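Extracellular solute-binding protein, family 1 (Bifidobacterium longum subsp. infantis ATCC 15697, PDB 3QUF) probably binds an extracellular solute, as a bacterial family 1 solute-binding protein, and delivers it to a membrane transporter. Local coordinates at residues 178-181 and 186-189; 241-246 and 390-395; 261-266 and 294-299. All coordinates share one frame; numbering follows the deposited sequence.

Interaction 1: 178-181 and 186-189; sequences FLED and IAGS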
ATOM      1  N   PHE A 178     -14.150   1.799 -17.798  1.00 25.89           N
ATOM      2  CA  PHE A 178     -13.364   1.357 -16.657  1.00 24.92           C
ATOM      3  C   PHE A 178     -13.611  -0.116 -16.371  1.00 25.83           C
ATOM      4  O   PHE A 178     -14.751  -0.614 -16.442  1.00 25.68           O
ATOM      5  CB  PHE A 178     -13.754   2.206 -15.439  1.00 23.71           C
ATOM      6  CG  PHE A 178     -13.055   1.812 -14.177  1.00 21.75           C
ATOM      7  CD1 PHE A 178     -11.666   1.763 -14.132  1.00 22.85           C
ATOM      8  CD2 PHE A 178     -13.767   1.509 -13.020  1.00 24.30           C
ATOM      9  CE1 PHE A 178     -11.008   1.407 -12.955  1.00 22.20           C
ATOM     10  CE2 PHE A 178     -13.128   1.162 -11.849  1.00 24.34           C
ATOM     11  CZ  PHE A 178     -11.737   1.108 -11.812  1.00 22.36           C
ATOM     12  N   LEU A 179     -12.520  -0.820 -16.088  1.00 25.34           N
ATOM     13  CA  LEU A 179     -12.590  -2.159 -15.584  1.00 26.29           C
ATOM     14  C   LEU A 179     -11.638  -2.247 -14.417  1.00 25.78           C
ATOM     15  O   LEU A 179     -10.614  -1.532 -14.372  1.00 24.53           O
ATOM     16  CB  LEU A 179     -12.166  -3.168 -16.642  1.00 27.52           C
ATOM     17  CG  LEU A 179     -13.020  -3.337 -17.865  1.00 28.64           C
ATOM     18  CD1 LEU A 179     -12.295  -4.350 -18.754  1.00 30.97           C
ATOM     19  CD2 LEU A 179     -14.436  -3.807 -17.512  1.00 29.11           C
ATOM     20  N   GLU A 180     -11.952  -3.131 -13.483  1.00 26.40           N
ATOM     21  CA  GLU A 180     -11.095  -3.329 -12.324  1.00 28.20           C
ATOM     22  C   GLU A 180     -11.056  -4.768 -11.855  1.00 28.74           C
ATOM     23  O   GLU A 180     -12.018  -5.492 -12.012  1.00 28.37           O
ATOM     24  CB  GLU A 180     -11.576  -2.444 -11.212  1.00 27.57           C
ATOM     25  CG  GLU A 180     -10.609  -2.309 -10.063  1.00 29.80           C
ATOM     26  CD  GLU A 180     -10.947  -1.117  -9.156  1.00 29.16           C
ATOM     27  OE1 GLU A 180     -12.132  -0.734  -9.075  1.00 32.19           O
ATOM     28  OE2 GLU A 180     -10.023  -0.601  -8.540  1.00 30.11           O
ATOM     29  N   ASP A 181      -9.907  -5.165 -11.349  1.00 30.91           N
ATOM     30  CA  ASP A 181      -9.727  -6.476 -10.736  1.00 33.73           C
ATOM     31  C   ASP A 181     -10.342  -6.442  -9.311  1.00 33.67           C
ATOM     32  O   ASP A 181      -9.791  -5.810  -8.452  1.00 33.52           O
ATOM     33  CB  ASP A 181      -8.232  -6.791 -10.676  1.00 34.51           C
ATOM     34  CG  ASP A 181      -7.916  -8.103  -9.974  1.00 38.47           C
ATOM     35  OD1 ASP A 181      -8.743  -9.062 -10.041  1.00 42.71           O
ATOM     36  OD2 ASP A 181      -6.823  -8.172  -9.355  1.00 41.24           O
ATOM     37  N   ILE A 186      -9.253  -5.817  -2.076  1.00 20.57           N
ATOM     38  CA  ILE A 186     -10.203  -4.702  -2.019  1.00 21.00           C
ATOM     39  C   ILE A 186      -9.898  -3.835  -3.250  1.00 19.96           C
ATOM     40  O   ILE A 186      -8.730  -3.603  -3.571  1.00 19.49           O
ATOM     41  CB  ILE A 186      -9.979  -3.917  -0.716  1.00 21.65           C
ATOM     42  CG1 ILE A 186     -10.260  -4.860   0.470  1.00 25.17           C
ATOM     43  CG2 ILE A 186     -10.842  -2.678  -0.634  1.00 23.66           C
ATOM     44  CD1 ILE A 186     -11.669  -5.312   0.512  1.00 23.09           C
ATOM     45  N   ALA A 187     -10.945  -3.332  -3.910  1.00 17.90           N
ATOM     46  CA  ALA A 187     -10.782  -2.531  -5.112  1.00 17.95           C
ATOM     47  C   ALA A 187      -9.950  -1.291  -4.843  1.00 16.26           C
ATOM     48  O   ALA A 187     -10.201  -0.541  -3.890  1.00 16.20           O
ATOM     49  CB  ALA A 187     -12.155  -2.112  -5.698  1.00 18.19           C
ATOM     50  N   GLY A 188      -8.975  -1.059  -5.705  1.00 14.95           N
ATOM     51  CA  GLY A 188      -8.142   0.140  -5.604  1.00 14.73           C
ATOM     52  C   GLY A 188      -8.938   1.440  -5.779  1.00 15.08           C
ATOM     53  O   GLY A 188      -8.672   2.431  -5.110  1.00 14.62           O
ATOM     54  N   SER A 189      -9.910   1.450  -6.673  1.00 14.39           N
ATOM     55  CA  SER A 189     -10.739   2.664  -6.869  1.00 14.65           C
ATOM     56  C   SER A 189     -11.543   3.014  -5.621  1.00 14.30           C
ATOM     57  O   SER A 189     -11.660   4.178  -5.236  1.00 15.25           O
ATOM     58  CB  SER A 189     -11.688   2.502  -8.100  1.00 15.36           C
ATOM     59  OG  SER A 189     -12.593   1.394  -7.969  1.00 17.56           O
TER
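The side chain of E180 leaves the backbone with CG opposite the backbone N (chi1 -167°) and stays extended beyond it, which carries the carboxylate to S189 at the start of helix 188-199. On the other side, S189 holds OG between its own N and carbonyl carbon (chi1 60°), turned to the same carboxylate as its amide. Both oxygens of E180 therefore face one residue. S189 N donates to OE2 of E180 over 2.8 Å (N-H...O 162°), meeting the syn lone pair of OE2, on the side of OE1. S189 OG donates to OE1 of E180, but the modelled separation of 2.4 Å is unusually short, so its exact length is doubtful. G188 N lies 3.1 Å from OE2 of E180, yet its N-H points too poorly to count as a bond.

Apolar atoms border this polar pair. The methyl CB of A187 sits 3.6 Å from OE1 of E180, and the ring of F178 approaches from its edge, with CE2 3.9 Å from OG of S189. W229 lies against both E180 and A187 and its NE1 is bonded to S189 OG, so the hydroxyl has a second partner besides E180. All the touching residues are buried; the amide and hydroxyl of S189 probably do much to satisfy the buried carboxylate, the amide bond being the more secure evidence, and the nearby helix start would probably favour its negative charge.

A187 occupies the N-cap position, where its methyl side chain can offer no oxygen. The geometry is that of an acidic side chain from the loop after strand 176-178 meeting the amino end of the next helix, a buried strand-to-helix connection in one lobe of a solute-binding protein.

Interaction 2: 241-246 and 390-395; sequences KSVGLS and IVQGQI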
ATOM      1  N   LYS A 241     -19.597  -6.746 -16.109  1.00 35.27           N
ATOM      2  CA  LYS A 241     -18.625  -7.520 -16.882  1.00 36.73           C
ATOM      3  C   LYS A 241     -17.227  -7.438 -16.307  1.00 36.22           C
ATOM      4  O   LYS A 241     -16.355  -8.200 -16.723  1.00 37.26           O
ATOM      5  CB  LYS A 241     -18.613  -7.093 -18.355  1.00 36.90           C
ATOM      6  CG  LYS A 241     -17.893  -5.820 -18.656  1.00 37.58           C
ATOM      7  CD  LYS A 241     -18.090  -5.445 -20.086  1.00 39.04           C
ATOM      8  CE  LYS A 241     -17.468  -4.127 -20.401  1.00 39.32           C
ATOM      9  NZ  LYS A 241     -17.644  -3.716 -21.803  1.00 39.40           N
ATOM     10  N   SER A 242     -17.030  -6.549 -15.327  1.00 34.94           N
ATOM     11  CA  SER A 242     -15.758  -6.457 -14.628  1.00 33.58           C
ATOM     12  C   SER A 242     -15.602  -7.512 -13.526  1.00 33.90           C
ATOM     13  O   SER A 242     -14.485  -7.797 -13.126  1.00 33.06           O
ATOM     14  CB  SER A 242     -15.575  -5.037 -14.065  1.00 32.88           C
ATOM     15  OG  SER A 242     -14.203  -4.781 -13.854  1.00 30.64           O
ATOM     16  N   VAL A 243     -16.702  -8.128 -13.046  1.00 34.32           N
ATOM     17  CA  VAL A 243     -16.562  -9.143 -11.994  1.00 35.01           C
ATOM     18  C   VAL A 243     -15.959 -10.390 -12.579  1.00 35.53           C
ATOM     19  O   VAL A 243     -16.432 -10.876 -13.617  1.00 37.01           O
ATOM     20  CB  VAL A 243     -17.887  -9.553 -11.314  1.00 35.68           C
ATOM     21  CG1 VAL A 243     -17.620 -10.706 -10.309  1.00 36.61           C
ATOM     22  CG2 VAL A 243     -18.507  -8.371 -10.629  1.00 36.76           C
ATOM     23  N   GLY A 244     -14.933 -10.905 -11.920  1.00 34.76           N
ATOM     24  CA  GLY A 244     -14.269 -12.131 -12.339  1.00 35.84           C
ATOM     25  C   GLY A 244     -13.038 -11.864 -13.200  1.00 35.30           C
ATOM     26  O   GLY A 244     -12.236 -12.767 -13.426  1.00 37.47           O
ATOM     27  N   LEU A 245     -12.881 -10.645 -13.699  1.00 33.72           N
ATOM     28  CA  LEU A 245     -11.663 -10.338 -14.492  1.00 32.70           C
ATOM     29  C   LEU A 245     -10.419 -10.313 -13.628  1.00 30.72           C
ATOM     30  O   LEU A 245     -10.420  -9.789 -12.519  1.00 29.79           O
ATOM     31  CB  LEU A 245     -11.786  -9.017 -15.242  1.00 32.05           C
ATOM     32  CG  LEU A 245     -12.829  -8.819 -16.323  1.00 33.89           C
ATOM     33  CD1 LEU A 245     -12.582  -7.461 -16.990  1.00 33.09           C
ATOM     34  CD2 LEU A 245     -12.799  -9.937 -17.359  1.00 34.36           C
ATOM     35  N   SER A 246      -9.328 -10.848 -14.148  1.00 29.56           N
ATOM     36  CA  SER A 246      -8.027 -10.744 -13.496  1.00 27.73           C
ATOM     37  C   SER A 246      -7.361  -9.426 -13.875  1.00 27.56           C
ATOM     38  O   SER A 246      -7.791  -8.774 -14.810  1.00 26.13           O
ATOM     39  CB  SER A 246      -7.115 -11.862 -13.950  1.00 28.86           C
ATOM     40  OG  SER A 246      -6.880 -11.771 -15.346  1.00 27.02           O
ATOM     41  N   ILE A 390     -22.007  -5.623  -4.495  1.00 25.82           N
ATOM     42  CA  ILE A 390     -22.447  -4.250  -4.790  1.00 27.14           C
ATOM     43  C   ILE A 390     -22.439  -4.012  -6.283  1.00 28.53           C
ATOM     44  O   ILE A 390     -23.426  -3.481  -6.840  1.00 29.49           O
ATOM     45  CB  ILE A 390     -21.569  -3.189  -4.147  1.00 26.74           C
ATOM     46  CG1 ILE A 390     -21.784  -3.140  -2.648  1.00 27.07           C
ATOM     47  CG2 ILE A 390     -21.826  -1.785  -4.808  1.00 27.52           C
ATOM     48  CD1 ILE A 390     -20.702  -2.375  -1.929  1.00 29.65           C
ATOM     49  N   VAL A 391     -21.357  -4.409  -6.952  1.00 28.43           N
ATOM     50  CA  VAL A 391     -21.223  -4.150  -8.393  1.00 29.92           C
ATOM     51  C   VAL A 391     -22.355  -4.856  -9.137  1.00 33.01           C
ATOM     52  O   VAL A 391     -22.961  -4.279 -10.053  1.00 34.68           O
ATOM     53  CB  VAL A 391     -19.860  -4.577  -8.936  1.00 29.60           C
ATOM     54  CG1 VAL A 391     -19.826  -4.481 -10.473  1.00 30.13           C
ATOM     55  CG2 VAL A 391     -18.759  -3.686  -8.328  1.00 26.52           C
ATOM     56  N   GLN A 392     -22.680  -6.068  -8.685  1.00 33.65           N
ATOM     57  CA  GLN A 392     -23.746  -6.871  -9.294  1.00 35.74           C
ATOM     58  C   GLN A 392     -25.155  -6.493  -8.879  1.00 36.39           C
ATOM     59  O   GLN A 392     -26.113  -7.189  -9.220  1.00 38.02           O
ATOM     60  CB  GLN A 392     -23.495  -8.326  -8.982  1.00 36.14           C
ATOM     61  CG  GLN A 392     -22.273  -8.819  -9.657  1.00 38.41           C
ATOM     62  CD  GLN A 392     -21.873 -10.214  -9.233  1.00 40.35           C
ATOM     63  OE1 GLN A 392     -21.846 -10.560  -8.030  1.00 45.22           O
ATOM     64  NE2 GLN A 392     -21.501 -11.022 -10.216  1.00 45.28           N
ATOM     65  N   GLY A 393     -25.310  -5.399  -8.155  1.00 36.16           N
ATOM     66  CA  GLY A 393     -26.629  -4.938  -7.772  1.00 37.55           C
ATOM     67  C   GLY A 393     -27.351  -5.846  -6.794  1.00 37.99           C
ATOM     68  O   GLY A 393     -28.570  -5.759  -6.676  1.00 39.76           O
ATOM     69  N   GLN A 394     -26.623  -6.702  -6.072  1.00 36.93           N
ATOM     70  CA  GLN A 394     -27.255  -7.678  -5.178  1.00 37.27           C
ATOM     71  C   GLN A 394     -27.420  -7.185  -3.759  1.00 36.67           C
ATOM     72  O   GLN A 394     -28.256  -7.690  -3.040  1.00 37.65           O
ATOM     73  CB  GLN A 394     -26.477  -8.991  -5.136  1.00 37.22           C
ATOM     74  CG  GLN A 394     -26.196  -9.549  -6.510  1.00 40.90           C
ATOM     75  CD  GLN A 394     -25.787 -11.012  -6.499  1.00 45.01           C
ATOM     76  OE1 GLN A 394     -24.814 -11.412  -5.846  1.00 49.78           O
ATOM     77  NE2 GLN A 394     -26.514 -11.813  -7.250  1.00 48.64           N
ATOM     78  N   ILE A 395     -26.592  -6.249  -3.324  1.00 34.27           N
ATOM     79  CA  ILE A 395     -26.704  -5.737  -1.979  1.00 33.23           C
ATOM     80  C   ILE A 395     -26.554  -4.226  -2.021  1.00 31.83           C
ATOM     81  O   ILE A 395     -25.993  -3.681  -2.964  1.00 32.16           O
ATOM     82  CB  ILE A 395     -25.668  -6.368  -1.071  1.00 33.28           C
ATOM     83  CG1 ILE A 395     -24.254  -5.907  -1.451  1.00 32.05           C
ATOM     84  CG2 ILE A 395     -25.770  -7.896  -1.132  1.00 35.80           C
ATOM     85  CD1 ILE A 395     -23.251  -6.358  -0.499  1.00 34.03           C
TER
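The backbones come closest at V243 and V391, whose CA atoms are 7.7 Å apart, with a type II beta turn from S242 to L245 facing the end of helix 376-391. That helix closes in a Schellman motif: G393, at positive phi, is the C-prime residue, with G393 N bonded to I390 O at 3.0 Å and Q394 N to K389 O. In the turn, G244 also takes a positive phi, and its backbone angles leave no room for a CB beside the preceding carbonyl oxygen. The turn's own bond, from L245 N to S242 O, is weak at 3.3 Å.

V243 is the projecting residue of the turn and provides all of its touching atoms. Its CG2 branch meets CG1 of V391 at 4.1 Å, an apolar pair joining the turn to the last helical residue. CG2 also lies 3.9 Å from CG of Q392 and near its NE2, while CG1 meets NE2 alone. With CG anti to the carbonyl carbon (chi1 -67°) and the chain extended beyond it, the Q392 side chain crosses V243 at about a right angle and NE2 comes near both methyls, although CB does not aim at the turn. The area is modest, 131 Å² summed over both sides, and the chemistry is van der Waals contact alone.

Behind the pair, V391 is buried against F182 and W229, so the valine contact grades inward to the protein interior, whereas Q392 closes its outer margin. There, NE2 of Q392 rests 3.9 Å from CG1 of V243, an amide nitrogen against a methyl group.

Interaction 3: 261-266 and 294-299; sequences VMRSGP and WINGGP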
ATOM      1  N   VAL A 261      -9.820   3.617 -18.750  1.00 21.76           N
ATOM      2  CA  VAL A 261      -9.137   3.809 -17.457  1.00 21.25           C
ATOM      3  C   VAL A 261      -8.937   2.476 -16.799  1.00 20.51           C
ATOM      4  O   VAL A 261      -9.849   1.610 -16.834  1.00 20.06           O
ATOM      5  CB  VAL A 261     -10.019   4.624 -16.509  1.00 20.87           C
ATOM      6  CG1 VAL A 261      -9.280   4.837 -15.141  1.00 20.48           C
ATOM      7  CG2 VAL A 261     -10.454   5.935 -17.147  1.00 22.29           C
HETATM    8  N   MSE A 262      -7.767   2.293 -16.194  1.00 20.24           N
HETATM    9  CA  MSE A 262      -7.495   1.143 -15.323  1.00 20.13           C
HETATM   10  C   MSE A 262      -6.725   1.604 -14.100  1.00 19.72           C
HETATM   11  O   MSE A 262      -6.030   2.618 -14.173  1.00 19.03           O
HETATM   12  CB  MSE A 262      -6.655   0.114 -16.100  1.00 21.69           C
HETATM   13  CG  MSE A 262      -5.200   0.495 -16.261  1.00 23.09           C
HETATM   14 SE   MSE A 262      -4.133  -0.949 -17.096  0.90 30.89          SE
HETATM   15  CE  MSE A 262      -4.112  -2.210 -15.741  1.00 31.11           C
ATOM     16  N   ARG A 263      -6.842   0.853 -13.006  1.00 18.59           N
ATOM     17  CA  ARG A 263      -6.001   1.049 -11.855  1.00 18.51           C
ATOM     18  C   ARG A 263      -4.733   0.242 -12.076  1.00 19.81           C
ATOM     19  O   ARG A 263      -4.780  -0.956 -12.341  1.00 20.69           O
ATOM     20  CB  ARG A 263      -6.745   0.607 -10.600  1.00 18.05           C
ATOM     21  CG  ARG A 263      -6.003   0.808  -9.326  1.00 19.49           C
ATOM     22  CD  ARG A 263      -5.095  -0.340  -8.957  1.00 18.32           C
ATOM     23  NE  ARG A 263      -4.592  -0.243  -7.575  1.00 19.64           N
ATOM     24  CZ  ARG A 263      -3.821  -1.144  -7.003  1.00 19.84           C
ATOM     25  NH1 ARG A 263      -3.462  -2.249  -7.657  1.00 22.20           N
ATOM     26  NH2 ARG A 263      -3.427  -0.960  -5.753  1.00 19.58           N
ATOM     27  N   SER A 264      -3.586   0.885 -11.942  1.00 20.05           N
ATOM     28  CA  SER A 264      -2.330   0.158 -12.000  1.00 20.99           C
ATOM     29  C   SER A 264      -1.255   0.878 -11.200  1.00 21.37           C
ATOM     30  O   SER A 264      -1.551   1.650 -10.291  1.00 17.55           O
ATOM     31  CB  SER A 264      -1.902  -0.060 -13.447  1.00 24.34           C
ATOM     32  OG  SER A 264      -0.821  -1.006 -13.507  1.00 28.82           O
ATOM     33  N   GLY A 265      -0.008   0.525 -11.456  1.00 20.61           N
ATOM     34  CA  GLY A 265       1.093   1.098 -10.714  1.00 20.33           C
ATOM     35  C   GLY A 265       2.370   0.955 -11.516  1.00 19.88           C
ATOM     36  O   GLY A 265       2.354   0.539 -12.661  1.00 21.20           O
ATOM     37  N   PRO A 266       3.498   1.340 -10.914  1.00 20.13           N
ATOM     38  CA  PRO A 266       4.748   1.465 -11.660  1.00 21.00           C
ATOM     39  C   PRO A 266       5.186   0.160 -12.329  1.00 22.47           C
ATOM     40  O   PRO A 266       5.896   0.172 -13.370  1.00 21.96           O
ATOM     41  CB  PRO A 266       5.730   1.887 -10.572  1.00 20.67           C
ATOM     42  CG  PRO A 266       4.903   2.678  -9.626  1.00 20.42           C
ATOM     43  CD  PRO A 266       3.574   1.968  -9.591  1.00 19.22           C
ATOM     44  N   TRP A 294      -6.554  11.338  -3.785  1.00 13.00           N
ATOM     45  CA  TRP A 294      -5.563  10.465  -3.148  1.00 12.12           C
ATOM     46  C   TRP A 294      -5.076   9.416  -4.155  1.00 12.45           C
ATOM     47  O   TRP A 294      -5.704   9.169  -5.174  1.00 12.89           O
ATOM     48  CB  TRP A 294      -6.164   9.775  -1.910  1.00 12.77           C
ATOM     49  CG  TRP A 294      -6.238  10.694  -0.727  1.00 13.38           C
ATOM     50  CD1 TRP A 294      -6.945  11.846  -0.660  1.00 14.57           C
ATOM     51  CD2 TRP A 294      -5.515  10.597   0.485  1.00 12.75           C
ATOM     52  NE1 TRP A 294      -6.701  12.496   0.512  1.00 14.84           N
ATOM     53  CE2 TRP A 294      -5.843  11.741   1.257  1.00 13.63           C
ATOM     54  CE3 TRP A 294      -4.600   9.678   1.003  1.00 14.09           C
ATOM     55  CZ2 TRP A 294      -5.313  11.959   2.526  1.00 13.89           C
ATOM     56  CZ3 TRP A 294      -4.106   9.884   2.261  1.00 12.93           C
ATOM     57  CH2 TRP A 294      -4.439  11.058   3.002  1.00 13.76           C
ATOM     58  N   ILE A 295      -3.950   8.784  -3.829  1.00 12.32           N
ATOM     59  CA  ILE A 295      -3.475   7.616  -4.556  1.00 11.97           C
ATOM     60  C   ILE A 295      -3.494   6.416  -3.617  1.00 12.07           C
ATOM     61  O   ILE A 295      -3.670   6.534  -2.402  1.00 11.29           O
ATOM     62  CB  ILE A 295      -2.089   7.836  -5.205  1.00 11.28           C
ATOM     63  CG1 ILE A 295      -1.001   8.005  -4.147  1.00 11.40           C
ATOM     64  CG2 ILE A 295      -2.146   9.020  -6.167  1.00 12.06           C
ATOM     65  CD1 ILE A 295       0.391   8.182  -4.683  1.00 11.78           C
ATOM     66  N   ASN A 296      -3.368   5.241  -4.197  1.00 11.75           N
ATOM     67  CA  ASN A 296      -3.151   4.062  -3.406  1.00 11.85           C
ATOM     68  C   ASN A 296      -1.667   4.005  -3.002  1.00 10.99           C
ATOM     69  O   ASN A 296      -0.760   4.379  -3.753  1.00 12.42           O
ATOM     70  CB  ASN A 296      -3.392   2.761  -4.205  1.00 11.13           C
ATOM     71  CG  ASN A 296      -4.856   2.493  -4.633  1.00 11.91           C
ATOM     72  OD1 ASN A 296      -5.067   1.680  -5.556  1.00 14.01           O
ATOM     73  ND2 ASN A 296      -5.849   3.125  -4.009  1.00 12.64           N
ATOM     74  N   GLY A 297      -1.400   3.407  -1.856  1.00 11.71           N
ATOM     75  CA  GLY A 297      -0.033   3.081  -1.515  1.00 10.84           C
ATOM     76  C   GLY A 297       0.102   2.689  -0.067  1.00 11.81           C
ATOM     77  O   GLY A 297      -0.833   2.794   0.738  1.00 10.82           O
ATOM     78  N   GLY A 298       1.289   2.221   0.267  1.00 13.21           N
ATOM     79  CA  GLY A 298       1.560   1.808   1.636  1.00 13.35           C
ATOM     80  C   GLY A 298       3.020   1.457   1.788  1.00 13.14           C
ATOM     81  O   GLY A 298       3.759   1.402   0.792  1.00 13.32           O
ATOM     82  N   PRO A 299       3.464   1.240   3.043  1.00 13.34           N
ATOM     83  CA  PRO A 299       4.827   0.888   3.301  1.00 13.51           C
ATOM     84  C   PRO A 299       5.140  -0.530   2.788  1.00 13.80           C
ATOM     85  O   PRO A 299       4.328  -1.438   2.937  1.00 15.14           O
ATOM     86  CB  PRO A 299       4.907   0.968   4.842  1.00 14.31           C
ATOM     87  CG  PRO A 299       3.559   0.472   5.276  1.00 13.52           C
ATOM     88  CD  PRO A 299       2.649   1.188   4.276  1.00 13.74           C
TER
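R263 on strand 259-264 and N296 on strand 295-305 stand with their CA atoms 9.4 Å apart, too far for backbone pairing, so the two strands meet through side chains. Each strand instead pairs antiparallel with strand 135-144 in the mixed sheet of this solute-binding fold. Strand 295-305 also pairs with 86-89, which belongs to the sheet region containing the parallel pair 30-36 and 57-63; it therefore spans two parts of the sheet, in keeping with the two-lobed architecture of the family.

The contact is carried by one guanidinium and one amide. R263 bends sharply at chi2 (-87°), and that kink swings NE and NH2 round to face N296. Both nitrogens approach side-on and converge on a single oxygen. NE donates to OD1 of N296 over 2.8 Å, with an N-H...O angle of 159°, coming in nearly in line with the C=O bond. NH2 adds a longer, more bent bond to OD1 of N296 at 3.1 Å, from a position tilted out of the carbonyl plane. OD1 lies almost exactly in the guanidinium plane, at its edge, while the amide plane is turned 52° from it; the arginine is thus well aligned for donation, and the asparagine less so for its second donor.

The other end of the amide is also fixed, because N296 ND2 is bonded to G188 O, which also settles which atom is the oxygen. A leucine in place of R263 would probably leave OD1 of N296 without its two donors and the amide held mainly through ND2. W137 and Q185 also touch the arginine side chain. Between the two donor nitrogens, CZ of R263 comes to 3.4 Å from OD1 of N296.

Overall arrangement
Interactions 1 and 3 are polar and lie nearer the centre of the chain, while interaction 2 is apolar and more peripheral, its centre about 23 Å from the centre of the chain. Interaction 1 is wholly buried, interactions 2 and 3 only partly so, and interaction 1 links to both others. S242 OG of 241-246 bonds to E180 N at 2.8 Å, and the G188-N296 bond ties interaction 1 to interaction 3, so 178-181 and 186-189 connect with both the turn and strand 295-305. Interactions 2 and 3 do not touch, their nearest atoms being about 8 Å apart. The chemistry differs accordingly: a carboxylate at a helix start, a guanidinium between strands, and methyls against a helix end.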